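Local coordinates for protein RNA-dependent RNA Polymerase (Bombyx mori cytoplasmic polyhedrosis virus, PDB 6TZ0) that catalyses RNA-templated RNA synthesis, making plus strands by fully conservative transcription of the double-stranded viral genome and, probably, the complementary minus strands during replication, at residues Cys788-Thr793 and Leu830-Ala835; Gly751-Ala756 and Asn912-Ile917; Leu837-Gly842 and Gly904-Ile909. All coordinates share one frame; numbering follows the deposited sequence.

Contact 1. Residues Cys788-Thr793 and Leu830-Ala835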
ATOM      1  N   CYS A 788     -19.680 -26.221   7.987  1.00 53.27           N
ATOM      2  CA  CYS A 788     -18.461 -25.863   7.260  1.00 53.27           C
ATOM      3  C   CYS A 788     -17.109 -26.264   7.854  1.00 53.27           C
ATOM      4  O   CYS A 788     -16.213 -26.673   7.123  1.00 53.27           O
ATOM      5  CB  CYS A 788     -18.460 -24.365   6.942  1.00 53.27           C
ATOM      6  SG  CYS A 788     -19.881 -23.838   5.963  1.00 53.27           S
ATOM      7  N   LEU A 789     -16.954 -26.131   9.163  1.00 55.32           N
ATOM      8  CA  LEU A 789     -15.682 -26.434   9.821  1.00 55.32           C
ATOM      9  C   LEU A 789     -15.596 -27.779  10.547  1.00 55.32           C
ATOM     10  O   LEU A 789     -14.655 -28.013  11.299  1.00 55.32           O
ATOM     11  CB  LEU A 789     -15.317 -25.308  10.792  1.00 55.32           C
ATOM     12  CG  LEU A 789     -15.380 -23.877  10.258  1.00 55.32           C
ATOM     13  CD1 LEU A 789     -15.238 -22.886  11.401  1.00 55.32           C
ATOM     14  CD2 LEU A 789     -14.301 -23.636   9.218  1.00 55.32           C
ATOM     15  N   ARG A 790     -16.567 -28.656  10.334  1.00 59.17           N
ATOM     16  CA  ARG A 790     -16.603 -29.940  11.037  1.00 59.17           C
ATOM     17  C   ARG A 790     -15.850 -31.153  10.465  1.00 59.17           C
ATOM     18  O   ARG A 790     -15.828 -32.202  11.102  1.00 59.17           O
ATOM     19  CB  ARG A 790     -18.058 -30.324  11.307  1.00 59.17           C
ATOM     20  CG  ARG A 790     -18.224 -31.356  12.404  1.00 59.17           C
ATOM     21  CD  ARG A 790     -19.655 -31.386  12.899  1.00 59.17           C
ATOM     22  NE  ARG A 790     -19.850 -32.417  13.907  1.00 59.17           N
ATOM     23  CZ  ARG A 790     -21.015 -32.675  14.485  1.00 59.17           C
ATOM     24  NH1 ARG A 790     -22.085 -31.971  14.152  1.00 59.17           N
ATOM     25  NH2 ARG A 790     -21.110 -33.632  15.392  1.00 59.17           N
ATOM     26  N   ARG A 791     -15.227 -31.028   9.298  1.00 66.24           N
ATOM     27  CA  ARG A 791     -14.548 -32.185   8.700  1.00 66.24           C
ATOM     28  C   ARG A 791     -13.022 -32.187   8.725  1.00 66.24           C
ATOM     29  O   ARG A 791     -12.380 -31.226   8.313  1.00 66.24           O
ATOM     30  CB  ARG A 791     -15.000 -32.366   7.253  1.00 66.24           C
ATOM     31  CG  ARG A 791     -16.456 -32.748   7.090  1.00 66.24           C
ATOM     32  CD  ARG A 791     -16.672 -33.368   5.725  1.00 66.24           C
ATOM     33  NE  ARG A 791     -15.697 -34.423   5.474  1.00 66.24           N
ATOM     34  CZ  ARG A 791     -15.783 -35.299   4.480  1.00 66.24           C
ATOM     35  NH1 ARG A 791     -14.851 -36.227   4.333  1.00 66.24           N
ATOM     36  NH2 ARG A 791     -16.805 -35.249   3.637  1.00 66.24           N
ATOM     37  N   PHE A 792     -12.454 -33.278   9.233  1.00 75.24           N
ATOM     38  CA  PHE A 792     -11.008 -33.448   9.292  1.00 75.24           C
ATOM     39  C   PHE A 792     -10.563 -34.826   8.779  1.00 75.24           C
ATOM     40  O   PHE A 792     -11.038 -35.847   9.270  1.00 75.24           O
ATOM     41  CB  PHE A 792     -10.543 -33.250  10.736  1.00 75.24           C
ATOM     42  CG  PHE A 792      -9.069 -33.013  10.880  1.00 75.24           C
ATOM     43  CD1 PHE A 792      -8.494 -31.841  10.419  1.00 75.24           C
ATOM     44  CD2 PHE A 792      -8.261 -33.949  11.500  1.00 75.24           C
ATOM     45  CE1 PHE A 792      -7.139 -31.617  10.557  1.00 75.24           C
ATOM     46  CE2 PHE A 792      -6.906 -33.730  11.642  1.00 75.24           C
ATOM     47  CZ  PHE A 792      -6.344 -32.562  11.169  1.00 75.24           C
ATOM     48  N   THR A 793      -9.646 -34.859   7.813  1.00 80.08           N
ATOM     49  CA  THR A 793      -9.113 -36.112   7.300  1.00 80.08           C
ATOM     50  C   THR A 793      -7.631 -36.182   7.617  1.00 80.08           C
ATOM     51  O   THR A 793      -6.910 -35.193   7.456  1.00 80.08           O
ATOM     52  CB  THR A 793      -9.333 -36.236   5.793  1.00 80.08           C
ATOM     53  OG1 THR A 793      -8.655 -35.168   5.123  1.00 80.08           O
ATOM     54  CG2 THR A 793     -10.813 -36.176   5.469  1.00 80.08           C
ATOM     55  N   LEU A 830     -12.295 -38.198  10.360  1.00 78.08           N
ATOM     56  CA  LEU A 830     -12.911 -37.970  11.658  1.00 78.08           C
ATOM     57  C   LEU A 830     -13.607 -36.622  11.661  1.00 78.08           C
ATOM     58  O   LEU A 830     -13.101 -35.644  11.106  1.00 78.08           O
ATOM     59  CB  LEU A 830     -11.904 -38.040  12.827  1.00 78.08           C
ATOM     60  CG  LEU A 830     -10.805 -37.005  13.070  1.00 78.08           C
ATOM     61  CD1 LEU A 830     -10.462 -36.975  14.538  1.00 78.08           C
ATOM     62  CD2 LEU A 830      -9.565 -37.384  12.297  1.00 78.08           C
ATOM     63  N   ILE A 831     -14.780 -36.582  12.277  1.00 70.27           N
ATOM     64  CA  ILE A 831     -15.548 -35.357  12.426  1.00 70.27           C
ATOM     65  C   ILE A 831     -15.586 -34.992  13.905  1.00 70.27           C
ATOM     66  O   ILE A 831     -15.813 -35.851  14.767  1.00 70.27           O
ATOM     67  CB  ILE A 831     -16.952 -35.497  11.807  1.00 70.27           C
ATOM     68  CG1 ILE A 831     -17.689 -36.711  12.356  1.00 70.27           C
ATOM     69  CG2 ILE A 831     -16.843 -35.642  10.301  1.00 70.27           C
ATOM     70  CD1 ILE A 831     -19.105 -36.779  11.939  1.00 70.27           C
ATOM     71  N   LEU A 832     -15.291 -33.745  14.196  1.00 63.15           N
ATOM     72  CA  LEU A 832     -15.210 -33.287  15.569  1.00 63.15           C
ATOM     73  C   LEU A 832     -16.607 -33.094  16.156  1.00 63.15           C
ATOM     74  O   LEU A 832     -17.558 -32.812  15.424  1.00 63.15           O
ATOM     75  CB  LEU A 832     -14.389 -31.999  15.633  1.00 63.15           C
ATOM     76  CG  LEU A 832     -14.649 -30.834  14.675  1.00 63.15           C
ATOM     77  CD1 LEU A 832     -15.715 -29.862  15.163  1.00 63.15           C
ATOM     78  CD2 LEU A 832     -13.341 -30.111  14.418  1.00 63.15           C
ATOM     79  N   PRO A 833     -16.768 -33.293  17.464  1.00 61.27           N
ATOM     80  CA  PRO A 833     -18.081 -33.078  18.078  1.00 61.27           C
ATOM     81  C   PRO A 833     -18.411 -31.598  18.171  1.00 61.27           C
ATOM     82  O   PRO A 833     -17.548 -30.729  18.036  1.00 61.27           O
ATOM     83  CB  PRO A 833     -17.929 -33.700  19.468  1.00 61.27           C
ATOM     84  CG  PRO A 833     -16.479 -33.610  19.754  1.00 61.27           C
ATOM     85  CD  PRO A 833     -15.793 -33.814  18.440  1.00 61.27           C
ATOM     86  N   LEU A 834     -19.695 -31.316  18.412  1.00 55.86           N
ATOM     87  CA  LEU A 834     -20.126 -29.928  18.518  1.00 55.86           C
ATOM     88  C   LEU A 834     -19.662 -29.264  19.804  1.00 55.86           C
ATOM     89  O   LEU A 834     -19.712 -28.036  19.898  1.00 55.86           O
ATOM     90  CB  LEU A 834     -21.645 -29.808  18.426  1.00 55.86           C
ATOM     91  CG  LEU A 834     -22.318 -30.081  17.094  1.00 55.86           C
ATOM     92  CD1 LEU A 834     -23.795 -29.846  17.243  1.00 55.86           C
ATOM     93  CD2 LEU A 834     -21.739 -29.184  16.046  1.00 55.86           C
ATOM     94  N   ALA A 835     -19.207 -30.036  20.793  1.00 55.79           N
ATOM     95  CA  ALA A 835     -18.684 -29.437  22.012  1.00 55.79           C
ATOM     96  C   ALA A 835     -17.340 -28.760  21.795  1.00 55.79           C
ATOM     97  O   ALA A 835     -16.928 -27.961  22.636  1.00 55.79           O
ATOM     98  CB  ALA A 835     -18.561 -30.491  23.109  1.00 55.79           C
TER

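Contact 2. Residues Gly751-Ala756 and Asn912-Ile917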
ATOM      1  N   GLY A 751      -6.527 -25.710   6.832  1.00 79.51           N
ATOM      2  CA  GLY A 751      -5.628 -26.560   7.582  1.00 79.51           C
ATOM      3  C   GLY A 751      -5.905 -26.581   9.071  1.00 79.51           C
ATOM      4  O   GLY A 751      -6.449 -27.562   9.588  1.00 79.51           O
ATOM      5  N   ARG A 752      -5.563 -25.491   9.763  1.00 73.86           N
ATOM      6  CA  ARG A 752      -5.450 -25.535  11.219  1.00 73.86           C
ATOM      7  C   ARG A 752      -6.816 -25.573  11.897  1.00 73.86           C
ATOM      8  O   ARG A 752      -6.991 -26.279  12.898  1.00 73.86           O
ATOM      9  CB  ARG A 752      -4.631 -24.341  11.707  1.00 73.86           C
ATOM     10  CG  ARG A 752      -4.390 -24.322  13.200  1.00 73.86           C
ATOM     11  CD  ARG A 752      -3.429 -25.410  13.631  1.00 73.86           C
ATOM     12  NE  ARG A 752      -3.272 -25.425  15.082  1.00 73.86           N
ATOM     13  CZ  ARG A 752      -2.395 -24.683  15.751  1.00 73.86           C
ATOM     14  NH1 ARG A 752      -1.591 -23.853  15.103  1.00 73.86           N
ATOM     15  NH2 ARG A 752      -2.328 -24.767  17.073  1.00 73.86           N
ATOM     16  N   LEU A 753      -7.762 -24.754  11.418  1.00 64.07           N
ATOM     17  CA  LEU A 753      -9.201 -24.783  11.716  1.00 64.07           C
ATOM     18  C   LEU A 753      -9.539 -24.295  13.131  1.00 64.07           C
ATOM     19  O   LEU A 753     -10.709 -24.070  13.455  1.00 64.07           O
ATOM     20  CB  LEU A 753      -9.766 -26.188  11.429  1.00 64.07           C
ATOM     21  CG  LEU A 753     -11.243 -26.578  11.440  1.00 64.07           C
ATOM     22  CD1 LEU A 753     -11.499 -27.590  10.363  1.00 64.07           C
ATOM     23  CD2 LEU A 753     -11.592 -27.198  12.768  1.00 64.07           C
ATOM     24  N   ASN A 754      -8.522 -24.083  13.965  1.00 60.82           N
ATOM     25  CA  ASN A 754      -8.658 -23.175  15.097  1.00 60.82           C
ATOM     26  C   ASN A 754      -8.554 -21.733  14.615  1.00 60.82           C
ATOM     27  O   ASN A 754      -9.294 -20.853  15.074  1.00 60.82           O
ATOM     28  CB  ASN A 754      -7.576 -23.487  16.130  1.00 60.82           C
ATOM     29  CG  ASN A 754      -7.781 -22.769  17.446  1.00 60.82           C
ATOM     30  OD1 ASN A 754      -8.786 -22.093  17.663  1.00 60.82           O
ATOM     31  ND2 ASN A 754      -6.806 -22.897  18.333  1.00 60.82           N
ATOM     32  N   LEU A 755      -7.643 -21.488  13.669  1.00 58.66           N
ATOM     33  CA  LEU A 755      -7.546 -20.215  12.971  1.00 58.66           C
ATOM     34  C   LEU A 755      -8.817 -19.875  12.204  1.00 58.66           C
ATOM     35  O   LEU A 755      -9.170 -18.695  12.112  1.00 58.66           O
ATOM     36  CB  LEU A 755      -6.361 -20.242  12.004  1.00 58.66           C
ATOM     37  CG  LEU A 755      -4.953 -19.811  12.434  1.00 58.66           C
ATOM     38  CD1 LEU A 755      -4.939 -18.326  12.748  1.00 58.66           C
ATOM     39  CD2 LEU A 755      -4.409 -20.607  13.608  1.00 58.66           C
ATOM     40  N   ALA A 756      -9.514 -20.880  11.669  1.00 56.03           N
ATOM     41  CA  ALA A 756     -10.775 -20.634  10.978  1.00 56.03           C
ATOM     42  C   ALA A 756     -11.848 -20.148  11.939  1.00 56.03           C
ATOM     43  O   ALA A 756     -12.612 -19.231  11.613  1.00 56.03           O
ATOM     44  CB  ALA A 756     -11.238 -21.902  10.270  1.00 56.03           C
ATOM     45  N   ASN A 912      -3.467 -32.841  20.134  1.00 79.82           N
ATOM     46  CA  ASN A 912      -2.942 -32.040  19.016  1.00 79.82           C
ATOM     47  C   ASN A 912      -3.119 -32.737  17.667  1.00 79.82           C
ATOM     48  O   ASN A 912      -2.262 -32.648  16.787  1.00 79.82           O
ATOM     49  CB  ASN A 912      -1.475 -31.662  19.236  1.00 79.82           C
ATOM     50  CG  ASN A 912      -1.288 -30.686  20.367  1.00 79.82           C
ATOM     51  OD1 ASN A 912      -0.753 -31.031  21.419  1.00 79.82           O
ATOM     52  ND2 ASN A 912      -1.699 -29.446  20.148  1.00 79.82           N
ATOM     53  N   ILE A 913      -4.240 -33.443  17.508  1.00 79.87           N
ATOM     54  CA  ILE A 913      -4.501 -34.147  16.259  1.00 79.87           C
ATOM     55  C   ILE A 913      -4.818 -33.159  15.140  1.00 79.87           C
ATOM     56  O   ILE A 913      -4.396 -33.351  13.992  1.00 79.87           O
ATOM     57  CB  ILE A 913      -5.622 -35.181  16.480  1.00 79.87           C
ATOM     58  CG1 ILE A 913      -5.151 -36.237  17.476  1.00 79.87           C
ATOM     59  CG2 ILE A 913      -6.029 -35.865  15.184  1.00 79.87           C
ATOM     60  CD1 ILE A 913      -6.235 -37.174  17.936  1.00 79.87           C
ATOM     61  N   LEU A 914      -5.486 -32.054  15.463  1.00 77.48           N
ATOM     62  CA  LEU A 914      -5.820 -31.027  14.480  1.00 77.48           C
ATOM     63  C   LEU A 914      -4.651 -30.128  14.102  1.00 77.48           C
ATOM     64  O   LEU A 914      -4.863 -29.144  13.388  1.00 77.48           O
ATOM     65  CB  LEU A 914      -6.983 -30.175  14.985  1.00 77.48           C
ATOM     66  CG  LEU A 914      -8.383 -30.570  14.510  1.00 77.48           C
ATOM     67  CD1 LEU A 914      -8.791 -31.958  14.943  1.00 77.48           C
ATOM     68  CD2 LEU A 914      -9.375 -29.554  15.037  1.00 77.48           C
ATOM     69  N   ASP A 915      -3.435 -30.432  14.552  1.00 82.24           N
ATOM     70  CA  ASP A 915      -2.259 -29.741  14.046  1.00 82.24           C
ATOM     71  C   ASP A 915      -1.648 -30.478  12.866  1.00 82.24           C
ATOM     72  O   ASP A 915      -0.962 -29.863  12.042  1.00 82.24           O
ATOM     73  CB  ASP A 915      -1.219 -29.592  15.152  1.00 82.24           C
ATOM     74  CG  ASP A 915      -1.695 -28.711  16.281  1.00 82.24           C
ATOM     75  OD1 ASP A 915      -2.546 -27.835  16.030  1.00 82.24           O
ATOM     76  OD2 ASP A 915      -1.214 -28.888  17.417  1.00 82.24           O
ATOM     77  N   LEU A 916      -1.885 -31.783  12.770  1.00 85.54           N
ATOM     78  CA  LEU A 916      -1.269 -32.632  11.753  1.00 85.54           C
ATOM     79  C   LEU A 916      -1.944 -32.349  10.420  1.00 85.54           C
ATOM     80  O   LEU A 916      -2.909 -33.005  10.029  1.00 85.54           O
ATOM     81  CB  LEU A 916      -1.380 -34.100  12.142  1.00 85.54           C
ATOM     82  CG  LEU A 916      -0.636 -34.504  13.415  1.00 85.54           C
ATOM     83  CD1 LEU A 916      -0.936 -35.947  13.770  1.00 85.54           C
ATOM     84  CD2 LEU A 916       0.858 -34.283  13.263  1.00 85.54           C
ATOM     85  N   ILE A 917      -1.426 -31.344   9.720  1.00 88.18           N
ATOM     86  CA  ILE A 917      -1.943 -30.920   8.429  1.00 88.18           C
ATOM     87  C   ILE A 917      -0.803 -30.951   7.421  1.00 88.18           C
ATOM     88  O   ILE A 917       0.355 -31.195   7.763  1.00 88.18           O
ATOM     89  CB  ILE A 917      -2.566 -29.511   8.486  1.00 88.18           C
ATOM     90  CG1 ILE A 917      -1.514 -28.497   8.942  1.00 88.18           C
ATOM     91  CG2 ILE A 917      -3.771 -29.495   9.404  1.00 88.18           C
ATOM     92  CD1 ILE A 917      -1.941 -27.061   8.798  1.00 88.18           C
TER

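Contact 3. Residues Leu837-Gly842 and Gly904-Ile909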
ATOM      1  N   LEU A 837     -16.787 -26.520  19.628  1.00 52.14           N
ATOM      2  CA  LEU A 837     -17.064 -25.126  19.305  1.00 52.14           C
ATOM      3  C   LEU A 837     -17.002 -24.207  20.516  1.00 52.14           C
ATOM      4  O   LEU A 837     -16.838 -22.998  20.349  1.00 52.14           O
ATOM      5  CB  LEU A 837     -18.443 -24.995  18.660  1.00 52.14           C
ATOM      6  CG  LEU A 837     -18.634 -25.557  17.257  1.00 52.14           C
ATOM      7  CD1 LEU A 837     -20.095 -25.507  16.862  1.00 52.14           C
ATOM      8  CD2 LEU A 837     -17.807 -24.762  16.286  1.00 52.14           C
ATOM      9  N   PHE A 838     -17.106 -24.737  21.729  1.00 50.44           N
ATOM     10  CA  PHE A 838     -17.307 -23.891  22.893  1.00 50.44           C
ATOM     11  C   PHE A 838     -16.161 -23.995  23.886  1.00 50.44           C
ATOM     12  O   PHE A 838     -16.354 -23.722  25.073  1.00 50.44           O
ATOM     13  CB  PHE A 838     -18.628 -24.260  23.560  1.00 50.44           C
ATOM     14  CG  PHE A 838     -19.767 -24.374  22.595  1.00 50.44           C
ATOM     15  CD1 PHE A 838     -20.318 -23.254  22.007  1.00 50.44           C
ATOM     16  CD2 PHE A 838     -20.299 -25.611  22.287  1.00 50.44           C
ATOM     17  CE1 PHE A 838     -21.368 -23.370  21.116  1.00 50.44           C
ATOM     18  CE2 PHE A 838     -21.352 -25.730  21.405  1.00 50.44           C
ATOM     19  CZ  PHE A 838     -21.888 -24.607  20.823  1.00 50.44           C
ATOM     20  N   MET A 839     -14.975 -24.364  23.434  1.00 55.38           N
ATOM     21  CA  MET A 839     -13.910 -24.748  24.339  1.00 55.38           C
ATOM     22  C   MET A 839     -12.745 -23.772  24.325  1.00 55.38           C
ATOM     23  O   MET A 839     -12.558 -23.024  23.361  1.00 55.38           O
ATOM     24  CB  MET A 839     -13.422 -26.161  23.993  1.00 55.38           C
ATOM     25  CG  MET A 839     -14.345 -27.256  24.493  1.00 55.38           C
ATOM     26  SD  MET A 839     -14.347 -27.400  26.296  1.00 55.38           S
ATOM     27  CE  MET A 839     -15.860 -26.570  26.780  1.00 55.38           C
ATOM     28  N   PRO A 840     -11.972 -23.715  25.413  1.00 55.72           N
ATOM     29  CA  PRO A 840     -10.697 -22.991  25.376  1.00 55.72           C
ATOM     30  C   PRO A 840      -9.750 -23.640  24.384  1.00 55.72           C
ATOM     31  O   PRO A 840      -9.553 -24.857  24.399  1.00 55.72           O
ATOM     32  CB  PRO A 840     -10.178 -23.116  26.812  1.00 55.72           C
ATOM     33  CG  PRO A 840     -11.368 -23.360  27.615  1.00 55.72           C
ATOM     34  CD  PRO A 840     -12.291 -24.169  26.775  1.00 55.72           C
ATOM     35  N   ARG A 841      -9.205 -22.810  23.491  1.00 59.35           N
ATOM     36  CA  ARG A 841      -8.388 -23.172  22.333  1.00 59.35           C
ATOM     37  C   ARG A 841      -9.129 -24.054  21.334  1.00 59.35           C
ATOM     38  O   ARG A 841      -8.499 -24.641  20.452  1.00 59.35           O
ATOM     39  CB  ARG A 841      -7.067 -23.836  22.744  1.00 59.35           C
ATOM     40  CG  ARG A 841      -6.153 -22.928  23.535  1.00 59.35           C
ATOM     41  CD  ARG A 841      -4.927 -23.667  24.024  1.00 59.35           C
ATOM     42  NE  ARG A 841      -4.093 -24.132  22.923  1.00 59.35           N
ATOM     43  CZ  ARG A 841      -3.140 -23.405  22.351  1.00 59.35           C
ATOM     44  NH1 ARG A 841      -2.428 -23.911  21.354  1.00 59.35           N
ATOM     45  NH2 ARG A 841      -2.899 -22.171  22.775  1.00 59.35           N
ATOM     46  N   GLY A 842     -10.451 -24.141  21.430  1.00 54.42           N
ATOM     47  CA  GLY A 842     -11.250 -24.853  20.462  1.00 54.42           C
ATOM     48  C   GLY A 842     -11.930 -23.873  19.540  1.00 54.42           C
ATOM     49  O   GLY A 842     -11.264 -23.195  18.757  1.00 54.42           O
ATOM     50  N   GLY A 904     -14.376 -35.641  24.632  1.00 69.86           N
ATOM     51  CA  GLY A 904     -13.760 -35.909  23.346  1.00 69.86           C
ATOM     52  C   GLY A 904     -13.122 -34.669  22.751  1.00 69.86           C
ATOM     53  O   GLY A 904     -12.044 -34.740  22.157  1.00 69.86           O
ATOM     54  N   ALA A 905     -13.763 -33.513  22.935  1.00 68.53           N
ATOM     55  CA  ALA A 905     -13.194 -32.257  22.461  1.00 68.53           C
ATOM     56  C   ALA A 905     -11.931 -31.895  23.230  1.00 68.53           C
ATOM     57  O   ALA A 905     -10.947 -31.429  22.641  1.00 68.53           O
ATOM     58  CB  ALA A 905     -14.227 -31.143  22.586  1.00 68.53           C
ATOM     59  N   LEU A 906     -11.928 -32.130  24.543  1.00 70.92           N
ATOM     60  CA  LEU A 906     -10.744 -31.825  25.338  1.00 70.92           C
ATOM     61  C   LEU A 906      -9.621 -32.821  25.082  1.00 70.92           C
ATOM     62  O   LEU A 906      -8.450 -32.433  25.071  1.00 70.92           O
ATOM     63  CB  LEU A 906     -11.113 -31.771  26.815  1.00 70.92           C
ATOM     64  CG  LEU A 906     -11.999 -30.558  27.109  1.00 70.92           C
ATOM     65  CD1 LEU A 906     -12.530 -30.584  28.521  1.00 70.92           C
ATOM     66  CD2 LEU A 906     -11.225 -29.277  26.854  1.00 70.92           C
ATOM     67  N   LEU A 907      -9.958 -34.089  24.836  1.00 75.04           N
ATOM     68  CA  LEU A 907      -8.971 -35.076  24.415  1.00 75.04           C
ATOM     69  C   LEU A 907      -8.384 -34.730  23.053  1.00 75.04           C
ATOM     70  O   LEU A 907      -7.183 -34.909  22.826  1.00 75.04           O
ATOM     71  CB  LEU A 907      -9.632 -36.455  24.409  1.00 75.04           C
ATOM     72  CG  LEU A 907      -8.915 -37.774  24.141  1.00 75.04           C
ATOM     73  CD1 LEU A 907      -9.529 -38.828  25.019  1.00 75.04           C
ATOM     74  CD2 LEU A 907      -9.126 -38.173  22.701  1.00 75.04           C
ATOM     75  N   LEU A 908      -9.214 -34.209  22.149  1.00 73.10           N
ATOM     76  CA  LEU A 908      -8.745 -33.802  20.830  1.00 73.10           C
ATOM     77  C   LEU A 908      -7.809 -32.604  20.909  1.00 73.10           C
ATOM     78  O   LEU A 908      -6.764 -32.587  20.251  1.00 73.10           O
ATOM     79  CB  LEU A 908      -9.954 -33.507  19.939  1.00 73.10           C
ATOM     80  CG  LEU A 908      -9.804 -33.058  18.488  1.00 73.10           C
ATOM     81  CD1 LEU A 908     -10.897 -33.691  17.671  1.00 73.10           C
ATOM     82  CD2 LEU A 908      -9.954 -31.552  18.408  1.00 73.10           C
ATOM     83  N   ILE A 909      -8.166 -31.588  21.700  1.00 72.86           N
ATOM     84  CA  ILE A 909      -7.289 -30.428  21.825  1.00 72.86           C
ATOM     85  C   ILE A 909      -6.052 -30.758  22.662  1.00 72.86           C
ATOM     86  O   ILE A 909      -5.011 -30.110  22.510  1.00 72.86           O
ATOM     87  CB  ILE A 909      -8.086 -29.219  22.370  1.00 72.86           C
ATOM     88  CG1 ILE A 909      -7.324 -27.913  22.154  1.00 72.86           C
ATOM     89  CG2 ILE A 909      -8.392 -29.364  23.840  1.00 72.86           C
ATOM     90  CD1 ILE A 909      -7.078 -27.597  20.705  1.00 72.86           C
TER

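Contact 1. Residues Cys788-Thr793 and Leu830-Ala835
Leu789 meets the second segment through its backbone: its carbonyl O lies 4.0 Å from CD2 of Leu832, while its own side chain packs on Ala756 and Met757 of helix 754-766. Arg790 supplies the side-chain hydrogen bond of the contact. With CG anti to the backbone N (chi1 -161°) and the chain extended as far as NE, the side chain runs past Leu832 and brings NE to 2.8 Å from the backbone O of Leu832. This bond lies nearly along the C=O axis, yet the oxygen is tilted 28° out of the guanidinium plane. Beyond it the side chain of Leu834 crosses that of Arg790 at about a right angle and lays CD2 over one face of the guanidinium, 3.4 Å from NH1. The carbonyl O of Arg790 accepts a weak bond from Leu832 N (3.5 Å), supplemented by a CA-H...O contact from Ile831.

At Arg791 the chains enter antiparallel pairing, with Ile831 opposite in a non-hydrogen-bonded pair. Arg791 and nearby Arg147 belong to a site where ATP has been seen, though none is bound to this chain here. Phe792 and Leu830 form the next, hydrogen-bonded pair, through Phe792 N to Leu830 O at 3.1 Å and Leu830 N to Phe792 O at 2.9 Å. Their side chains lie side by side, and CD2 of Leu830 meets the Phe792 ring at its edge, 3.8 Å from CD2 of the ring.

The two bonds of this pair flank Arg791 on one side and would help set its backbone. In the buried Arg790 guanidinium, one N-H is satisfied by the Leu832 carbonyl, Leu834 covers one face, and Glu27 offers a long, weak ion pair that probably offsets part of the charge.

Contact 2. Residues Gly751-Ala756 and Asn912-Ile917
Charge pairing joins Arg752 to Asp915 in a salt bridge. The arginine chain bends at chi2 (70°), which turns its end alongside the aspartate so that both side chains point the same way. The guanidinium and carboxylate planes stand 88° apart, so the groups do not meet as a coplanar two-pronged pair; Asp915 OD1 is the oxygen approached, by Arg752 NE at 2.7 Å and by Arg752 NH2 at 3.2 Å. The other oxygen, OD2, accepts a weak hydrogen bond from ND2 of Asn912, the first residue beyond helix 902-911.

Van der Waals contacts lie beside this bridge. Leu753 and Leu914 form an apolar pair through their CD2 methyls, 4.0 Å apart. Ile917 packs against the backbone of Gly751, its CG2 3.3 Å from the carbonyl O and its CD1 close to the glycine CA. Phe792 of strand 791-795 touches both Leu914 and Ile917.

The arrangement is a loop-to-loop contact: the lead-in to helix 754-766 meets the short 3-10 turn of residues 913-915 and the inverse gamma turn centred on Leu916, between helix 902-911 and strand 919-921.

Contact 3. Residues Leu837-Gly842 and Gly904-Ile909
Ala905 turns its CB toward the loop and meets Met839, whose CG lies 4.3 Å away. One residue on, Leu906 reaches the sulfur of the same methionine. Its CD2 comes within 3.7 Å of Met839 SD, and the two side chains cross at about a right angle. Met839 can serve both helix residues because the bend at chi2 (-69°) sets SD against Leu906 while CG stays beside Ala905. Leu875 of helix 873-878 touches Met839 and Leu906 alike, so this pair is shared with a third element of the fold.

A turn later along the helix, Ile909 points toward the loop. CG1 is set anti to the backbone N (chi1 -164°), and from there CD1 reaches the backbone O of Arg841 at 3.3 Å. CG1 itself lies 4.1 Å from CB of Arg841. The isoleucine therefore packs against the backbone and the base of the arginine side chain, and no hydrogen bond crosses between the two segments.

The loop is held in shape by its own backbone: Met839 to Gly842 form a type II beta turn, closed by a bond from Gly842 N to Met839 O of 3.1 Å. This type II turn packs on one side of helix 902-911 through Ala905, Leu906 and Ile909, away from the nucleotide and metal sites.

From the N terminus, the chain first passes residues 751-756 at the start of helix 754-766, where a long loop opens that contact 2 closes only at residues 912-917. Contacts 1 and 3 both fall within it, one after the other: contact 1 brings strand 827-831 back to strand 791-795, and contact 3 then joins the loop after strand 827-831 to helix 902-911. All three lie within about 12 Å of one another, centre to centre, and touch. Leu753 CD1 packs on Leu789 O, Ala905 CB on the backbone of Ala835, and Leu914 on Leu908. Together they gather the small sheet of strands 791-795, 827-831 and 813-815 and helices 754-766 and 902-911.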